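Local coordinates for protein ADP-ribosylglycohydrolase (Thermus thermophilus, PDB 2YZW) that belongs to the ADP-ribosylglycohydrolase family and adopts an all-helical fold that holds gadolinium ions in this structure, at residues L16-G21 and D57-A62; G53-D58 and R278-R283. One frame throughout, in Å; residues are numbered along the deposited sequence.

Overall arrangement
From the N terminus the chain first runs through helix 5-26, which carries residues 16-21. After 35 mostly irregular residues, contact 1 closes the loop by laying the start of helix 57-72 against that helix. Contact 2 begins slightly before this start, on the approach 53-58, and spans 219 largely helical residues to reach 278-283, where helix 274-279 gives way to helix 283-297. The two closures therefore cross in sequence, with D57 and D58 common to both. In space their centres are about 7 Å apart, and L16 touches L280. Together they tie the N-terminal helix, the metal-binding start of helix 57-72 and the C-terminal helical region into one body.

Contact 1: L16-G21 and D57-A62; sequences LGLAVG and DDTSQA. With GD3 (gadolinium ion), chain C.
The hydroxyl OG1 of T59 lies against L18 and A19 of the facing helix and hydrogen-bonds to D22, one turn further along that helix. With chi1 at -58°, OG1 is beside the backbone N and comes to 3.3 Å from CA of A19, while CG2, on the other branch, lies 3.8 Å from CB of A19. Threonine suits this place because one short side chain offers both a methyl for packing and a hydroxyl for the carboxylate of D22. L18 slides past T59 in the opposite direction: its CD2 is 3.6 Å from OG1 of T59, and its CD1 meets CB of A62 at 3.8 Å. With the small A19 and A62 at the interface, the axes of the two short segments pass 9.1 Å apart, nearly antiparallel at 157°. Where helix 57-72 begins, D57 OD2 and D58 OD1 bind the gadolinium ion at 2.2 Å and 2.3 Å respectively. T56, D253 and two waters are its other ligands, and T254 holds the second oxygen of D58. M286 of helix 283-297 packs on both A19 and T59, whereas helices 76-88 and 129-132 cover the D57 and Q61 side of helix 57-72.

Contact 2: G53-D58 and R278-R283; sequences GFWTDD and RALHLR. With GD3 (gadolinium ion), chain C.
H281 is gripped through its backbone by G53 and W55. Its N-H points almost straight (172°) at O of G53, 2.9 Å away, although the donor stands above the carbonyl plane. Its own O accepts the indole N-H of W55, with NE1 2.9 Å away and the oxygen close to the ring plane. Packing is tight here: CA of G53 comes to 3.3 Å from O of A279 in a CA-H...O contact; glycine, with no side chain, suits this close approach, and its positive phi is one it adopts easily. Along the indole edge, CD1 of W55 meets CD1 of L280, and CZ2 meets CD1 of L282 at 3.6 Å. Residues L280 to R283 form a type II beta turn, with L282 at its third position and at the N-cap of helix 283-297. F54, W55 and H281 make an aromatic cluster that joins this turn to the approach to helix 57-72. The F54 and H281 rings stack face to face, centroids 4.0 Å apart and planes 9° off parallel; CG of H281 anti to the backbone N (chi1 -172°) lays the imidazole over the phenyl, and CG of L282 backs the opposite face of the imidazole. The loose side is at the indole face, where a water lies 3.0 Å from ND1 of H281 and is bonded only weakly to N of W55. Further along, T56 at the N-cap position of helix 57-72 binds the gadolinium ion through OG1 at 2.6 Å, and the same hydroxyl hydrogen-bonds to D22 of helix 5-26.

Contact 1: L16-G21 and D57-A62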
loop_
_atom_site.group_PDB
_atom_site.type_symbol
_atom_site.label_atom_id
_atom_site.label_comp_id
_atom_site.label_asym_id
_atom_site.label_seq_id
_atom_site.Cartn_x
_atom_site.Cartn_y
_atom_site.Cartn_z
ATOM N N LEU A 16 10.139 -0.899 0.458
ATOM C CA LEU A 16 10.462 -2.288 0.132
ATOM C C LEU A 16 9.428 -3.251 0.716
ATOM O O LEU A 16 9.162 -4.304 0.143
ATOM C CB LEU A 16 11.856 -2.655 0.649
ATOM C CG LEU A 16 13.080 -2.192 -0.154
ATOM C CD1 LEU A 16 13.185 -3.009 -1.423
ATOM C CD2 LEU A 16 12.987 -0.708 -0.468
ATOM N N GLY A 17 8.849 -2.892 1.860
ATOM C CA GLY A 17 7.852 -3.751 2.474
ATOM C C GLY A 17 6.633 -3.897 1.579
ATOM O O GLY A 17 6.003 -4.958 1.533
ATOM N N LEU A 18 6.297 -2.818 0.878
ATOM C CA LEU A 18 5.163 -2.809 -0.038
ATOM C C LEU A 18 5.397 -3.869 -1.117
ATOM O O LEU A 18 4.534 -4.713 -1.371
ATOM C CB LEU A 18 5.032 -1.418 -0.674
ATOM C CG LEU A 18 3.833 -1.048 -1.553
ATOM C CD1 LEU A 18 3.879 0.451 -1.836
ATOM C CD2 LEU A 18 3.859 -1.826 -2.858
ATOM N N ALA A 19 6.572 -3.823 -1.739
ATOM C CA ALA A 19 6.920 -4.769 -2.797
ATOM C C ALA A 19 7.006 -6.202 -2.287
ATOM O O ALA A 19 6.584 -7.132 -2.970
ATOM C CB ALA A 19 8.239 -4.368 -3.444
ATOM N N VAL A 20 7.563 -6.382 -1.095
ATOM C CA VAL A 20 7.675 -7.716 -0.515
ATOM C C VAL A 20 6.284 -8.322 -0.322
ATOM O O VAL A 20 6.063 -9.494 -0.632
ATOM C CB VAL A 20 8.423 -7.666 0.835
ATOM C CG1 VAL A 20 8.285 -8.990 1.567
ATOM C CG2 VAL A 20 9.904 -7.345 0.590
ATOM N N GLY A 21 5.348 -7.516 0.180
ATOM C CA GLY A 21 3.994 -7.997 0.399
ATOM C C GLY A 21 3.281 -8.319 -0.901
ATOM O O GLY A 21 2.528 -9.285 -0.988
ATOM N N ASP A 57 1.123 -5.139 -10.379
ATOM C CA ASP A 57 0.714 -3.759 -10.625
ATOM C C ASP A 57 0.758 -2.892 -9.374
ATOM O O ASP A 57 0.959 -1.677 -9.458
ATOM C CB ASP A 57 -0.695 -3.704 -11.242
ATOM C CG ASP A 57 -1.769 -4.245 -10.317
ATOM O OD1 ASP A 57 -2.865 -3.647 -10.251
ATOM O OD2 ASP A 57 -1.524 -5.277 -9.666
ATOM N N ASP A 58 0.572 -3.514 -8.214
ATOM C CA ASP A 58 0.593 -2.777 -6.959
ATOM C C ASP A 58 1.904 -2.001 -6.850
ATOM O O ASP A 58 1.908 -0.785 -6.669
ATOM C CB ASP A 58 0.471 -3.741 -5.775
ATOM C CG ASP A 58 -0.754 -4.631 -5.867
ATOM O OD1 ASP A 58 -0.881 -5.377 -6.866
ATOM O OD2 ASP A 58 -1.586 -4.593 -4.933
ATOM N N THR A 59 3.013 -2.723 -6.958
ATOM C CA THR A 59 4.337 -2.128 -6.863
ATOM C C THR A 59 4.664 -1.279 -8.094
ATOM O O THR A 59 5.345 -0.259 -7.987
ATOM C CB THR A 59 5.408 -3.229 -6.676
ATOM O OG1 THR A 59 5.101 -3.993 -5.500
ATOM C CG2 THR A 59 6.790 -2.613 -6.513
ATOM N N SER A 60 4.179 -1.691 -9.263
ATOM C CA SER A 60 4.432 -0.923 -10.478
ATOM C C SER A 60 3.878 0.487 -10.325
ATOM O O SER A 60 4.548 1.463 -10.665
ATOM C CB SER A 60 3.788 -1.592 -11.689
ATOM O OG SER A 60 4.393 -2.842 -11.954
ATOM N N GLN A 61 2.657 0.594 -9.809
ATOM C CA GLN A 61 2.048 1.902 -9.618
ATOM C C GLN A 61 2.805 2.695 -8.560
ATOM O O GLN A 61 2.958 3.915 -8.681
ATOM C CB GLN A 61 0.568 1.759 -9.242
ATOM C CG GLN A 61 -0.330 1.543 -10.459
ATOM C CD GLN A 61 -1.806 1.523 -10.115
ATOM O OE1 GLN A 61 -2.266 2.277 -9.258
ATOM N NE2 GLN A 61 -2.561 0.666 -10.797
ATOM N N ALA A 62 3.286 2.005 -7.531
ATOM C CA ALA A 62 4.049 2.663 -6.480
ATOM C C ALA A 62 5.316 3.266 -7.094
ATOM O O ALA A 62 5.690 4.395 -6.782
ATOM C CB ALA A 62 4.411 1.666 -5.385
HETATM GD GD GD3 C . -1.900 -6.959 -8.234
HETATM O O HOH W 1 -3.585 -8.580 -7.995
HETATM O O HOH W 2 -3.812 -6.987 -9.747
#

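Contact 2: G53-D58 and R278-R283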
loop_
_atom_site.group_PDB
_atom_site.type_symbol
_atom_site.label_atom_id
_atom_site.label_comp_id
_atom_site.label_asym_id
_atom_site.label_seq_id
_atom_site.Cartn_x
_atom_site.Cartn_y
_atom_site.Cartn_z
ATOM N N GLY A 53 10.061 -13.477 -5.975
ATOM C CA GLY A 53 10.397 -12.078 -5.767
ATOM C C GLY A 53 9.809 -11.083 -6.750
ATOM O O GLY A 53 10.077 -9.887 -6.647
ATOM N N PHE A 54 9.025 -11.553 -7.712
ATOM C CA PHE A 54 8.420 -10.639 -8.672
ATOM C C PHE A 54 7.078 -10.133 -8.169
ATOM O O PHE A 54 6.227 -10.910 -7.744
ATOM C CB PHE A 54 8.243 -11.311 -10.039
ATOM C CG PHE A 54 9.425 -11.132 -10.954
ATOM C CD1 PHE A 54 10.684 -11.592 -10.585
ATOM C CD2 PHE A 54 9.279 -10.487 -12.177
ATOM C CE1 PHE A 54 11.788 -11.412 -11.420
ATOM C CE2 PHE A 54 10.377 -10.302 -13.022
ATOM C CZ PHE A 54 11.633 -10.765 -12.641
ATOM N N TRP A 55 6.906 -8.819 -8.211
ATOM C CA TRP A 55 5.670 -8.189 -7.767
ATOM C C TRP A 55 4.727 -7.917 -8.942
ATOM O O TRP A 55 4.975 -8.369 -10.060
ATOM C CB TRP A 55 5.991 -6.898 -7.008
ATOM C CG TRP A 55 7.297 -6.294 -7.398
ATOM C CD1 TRP A 55 8.502 -6.460 -6.771
ATOM C CD2 TRP A 55 7.541 -5.440 -8.518
ATOM N NE1 TRP A 55 9.480 -5.758 -7.434
ATOM C CE2 TRP A 55 8.916 -5.124 -8.511
ATOM C CE3 TRP A 55 6.728 -4.911 -9.532
ATOM C CZ2 TRP A 55 9.500 -4.300 -9.478
ATOM C CZ3 TRP A 55 7.310 -4.092 -10.495
ATOM C CH2 TRP A 55 8.684 -3.796 -10.458
ATOM N N THR A 56 3.652 -7.174 -8.694
ATOM C CA THR A 56 2.667 -6.910 -9.735
ATOM C C THR A 56 2.344 -5.431 -9.931
ATOM O O THR A 56 3.187 -4.571 -9.681
ATOM C CB THR A 56 1.369 -7.684 -9.434
ATOM O OG1 THR A 56 0.693 -7.080 -8.324
ATOM C CG2 THR A 56 1.701 -9.132 -9.076
ATOM N N ASP A 57 1.123 -5.139 -10.379
ATOM C CA ASP A 57 0.714 -3.759 -10.625
ATOM C C ASP A 57 0.758 -2.892 -9.374
ATOM O O ASP A 57 0.959 -1.677 -9.458
ATOM C CB ASP A 57 -0.695 -3.704 -11.242
ATOM C CG ASP A 57 -1.769 -4.245 -10.317
ATOM O OD1 ASP A 57 -2.865 -3.647 -10.251
ATOM O OD2 ASP A 57 -1.524 -5.277 -9.666
ATOM N N ASP A 58 0.572 -3.514 -8.214
ATOM C CA ASP A 58 0.593 -2.777 -6.959
ATOM C C ASP A 58 1.904 -2.001 -6.850
ATOM O O ASP A 58 1.908 -0.785 -6.669
ATOM C CB ASP A 58 0.471 -3.741 -5.775
ATOM C CG ASP A 58 -0.754 -4.631 -5.867
ATOM O OD1 ASP A 58 -0.881 -5.377 -6.866
ATOM O OD2 ASP A 58 -1.586 -4.593 -4.933
ATOM N N ARG A 278 16.613 -10.136 -0.676
ATOM C CA ARG A 278 17.575 -10.583 -1.683
ATOM C C ARG A 278 16.905 -11.192 -2.915
ATOM O O ARG A 278 17.476 -11.180 -4.010
ATOM C CB ARG A 278 18.556 -11.597 -1.076
ATOM C CG ARG A 278 19.550 -10.983 -0.097
ATOM C CD ARG A 278 20.614 -11.991 0.320
ATOM N NE ARG A 278 20.103 -13.002 1.241
ATOM C CZ ARG A 278 19.908 -12.799 2.539
ATOM N NH1 ARG A 278 20.182 -11.618 3.076
ATOM N NH2 ARG A 278 19.439 -13.777 3.304
ATOM N N ALA A 279 15.696 -11.718 -2.739
ATOM C CA ALA A 279 14.962 -12.330 -3.841
ATOM C C ALA A 279 14.099 -11.316 -4.586
ATOM O O ALA A 279 13.679 -11.551 -5.718
ATOM C CB ALA A 279 14.084 -13.456 -3.311
ATOM N N LEU A 280 13.849 -10.184 -3.940
ATOM C CA LEU A 280 13.005 -9.129 -4.493
ATOM C C LEU A 280 13.496 -8.473 -5.788
ATOM O O LEU A 280 14.615 -7.967 -5.861
ATOM C CB LEU A 280 12.800 -8.055 -3.425
ATOM C CG LEU A 280 11.730 -7.000 -3.698
ATOM C CD1 LEU A 280 10.350 -7.655 -3.670
ATOM C CD2 LEU A 280 11.818 -5.918 -2.640
ATOM N N HIS A 281 12.637 -8.466 -6.802
ATOM C CA HIS A 281 12.971 -7.858 -8.088
ATOM C C HIS A 281 13.162 -6.347 -7.931
ATOM O O HIS A 281 12.354 -5.678 -7.291
ATOM C CB HIS A 281 11.852 -8.122 -9.098
ATOM C CG HIS A 281 12.190 -7.711 -10.496
ATOM N ND1 HIS A 281 11.254 -7.193 -11.365
ATOM C CD2 HIS A 281 13.352 -7.777 -11.190
ATOM C CE1 HIS A 281 11.824 -6.958 -12.534
ATOM N NE2 HIS A 281 13.095 -7.304 -12.455
ATOM N N LEU A 282 14.232 -5.823 -8.525
ATOM C CA LEU A 282 14.554 -4.393 -8.477
ATOM C C LEU A 282 14.712 -3.838 -7.061
ATOM O O LEU A 282 14.387 -2.681 -6.785
ATOM C CB LEU A 282 13.500 -3.580 -9.237
ATOM C CG LEU A 282 13.228 -4.014 -10.682
ATOM C CD1 LEU A 282 12.277 -3.016 -11.326
ATOM C CD2 LEU A 282 14.528 -4.094 -11.471
ATOM N N ARG A 283 15.229 -4.673 -6.168
ATOM C CA ARG A 283 15.458 -4.280 -4.784
ATOM C C ARG A 283 16.266 -2.977 -4.692
ATOM O O ARG A 283 15.859 -2.020 -4.030
ATOM C CB ARG A 283 16.217 -5.395 -4.066
ATOM C CG ARG A 283 16.673 -5.064 -2.656
ATOM C CD ARG A 283 17.764 -6.032 -2.240
ATOM N NE ARG A 283 18.154 -5.886 -0.842
ATOM C CZ ARG A 283 19.101 -6.616 -0.261
ATOM N NH1 ARG A 283 19.750 -7.539 -0.965
ATOM N NH2 ARG A 283 19.392 -6.434 1.021
HETATM GD GD GD3 C . -1.900 -6.959 -8.234
HETATM O O HOH W 3 8.356 -7.535 -10.864
HETATM O O HOH W 1 -3.585 -8.580 -7.995
HETATM O O HOH W 2 -3.812 -6.987 -9.747
#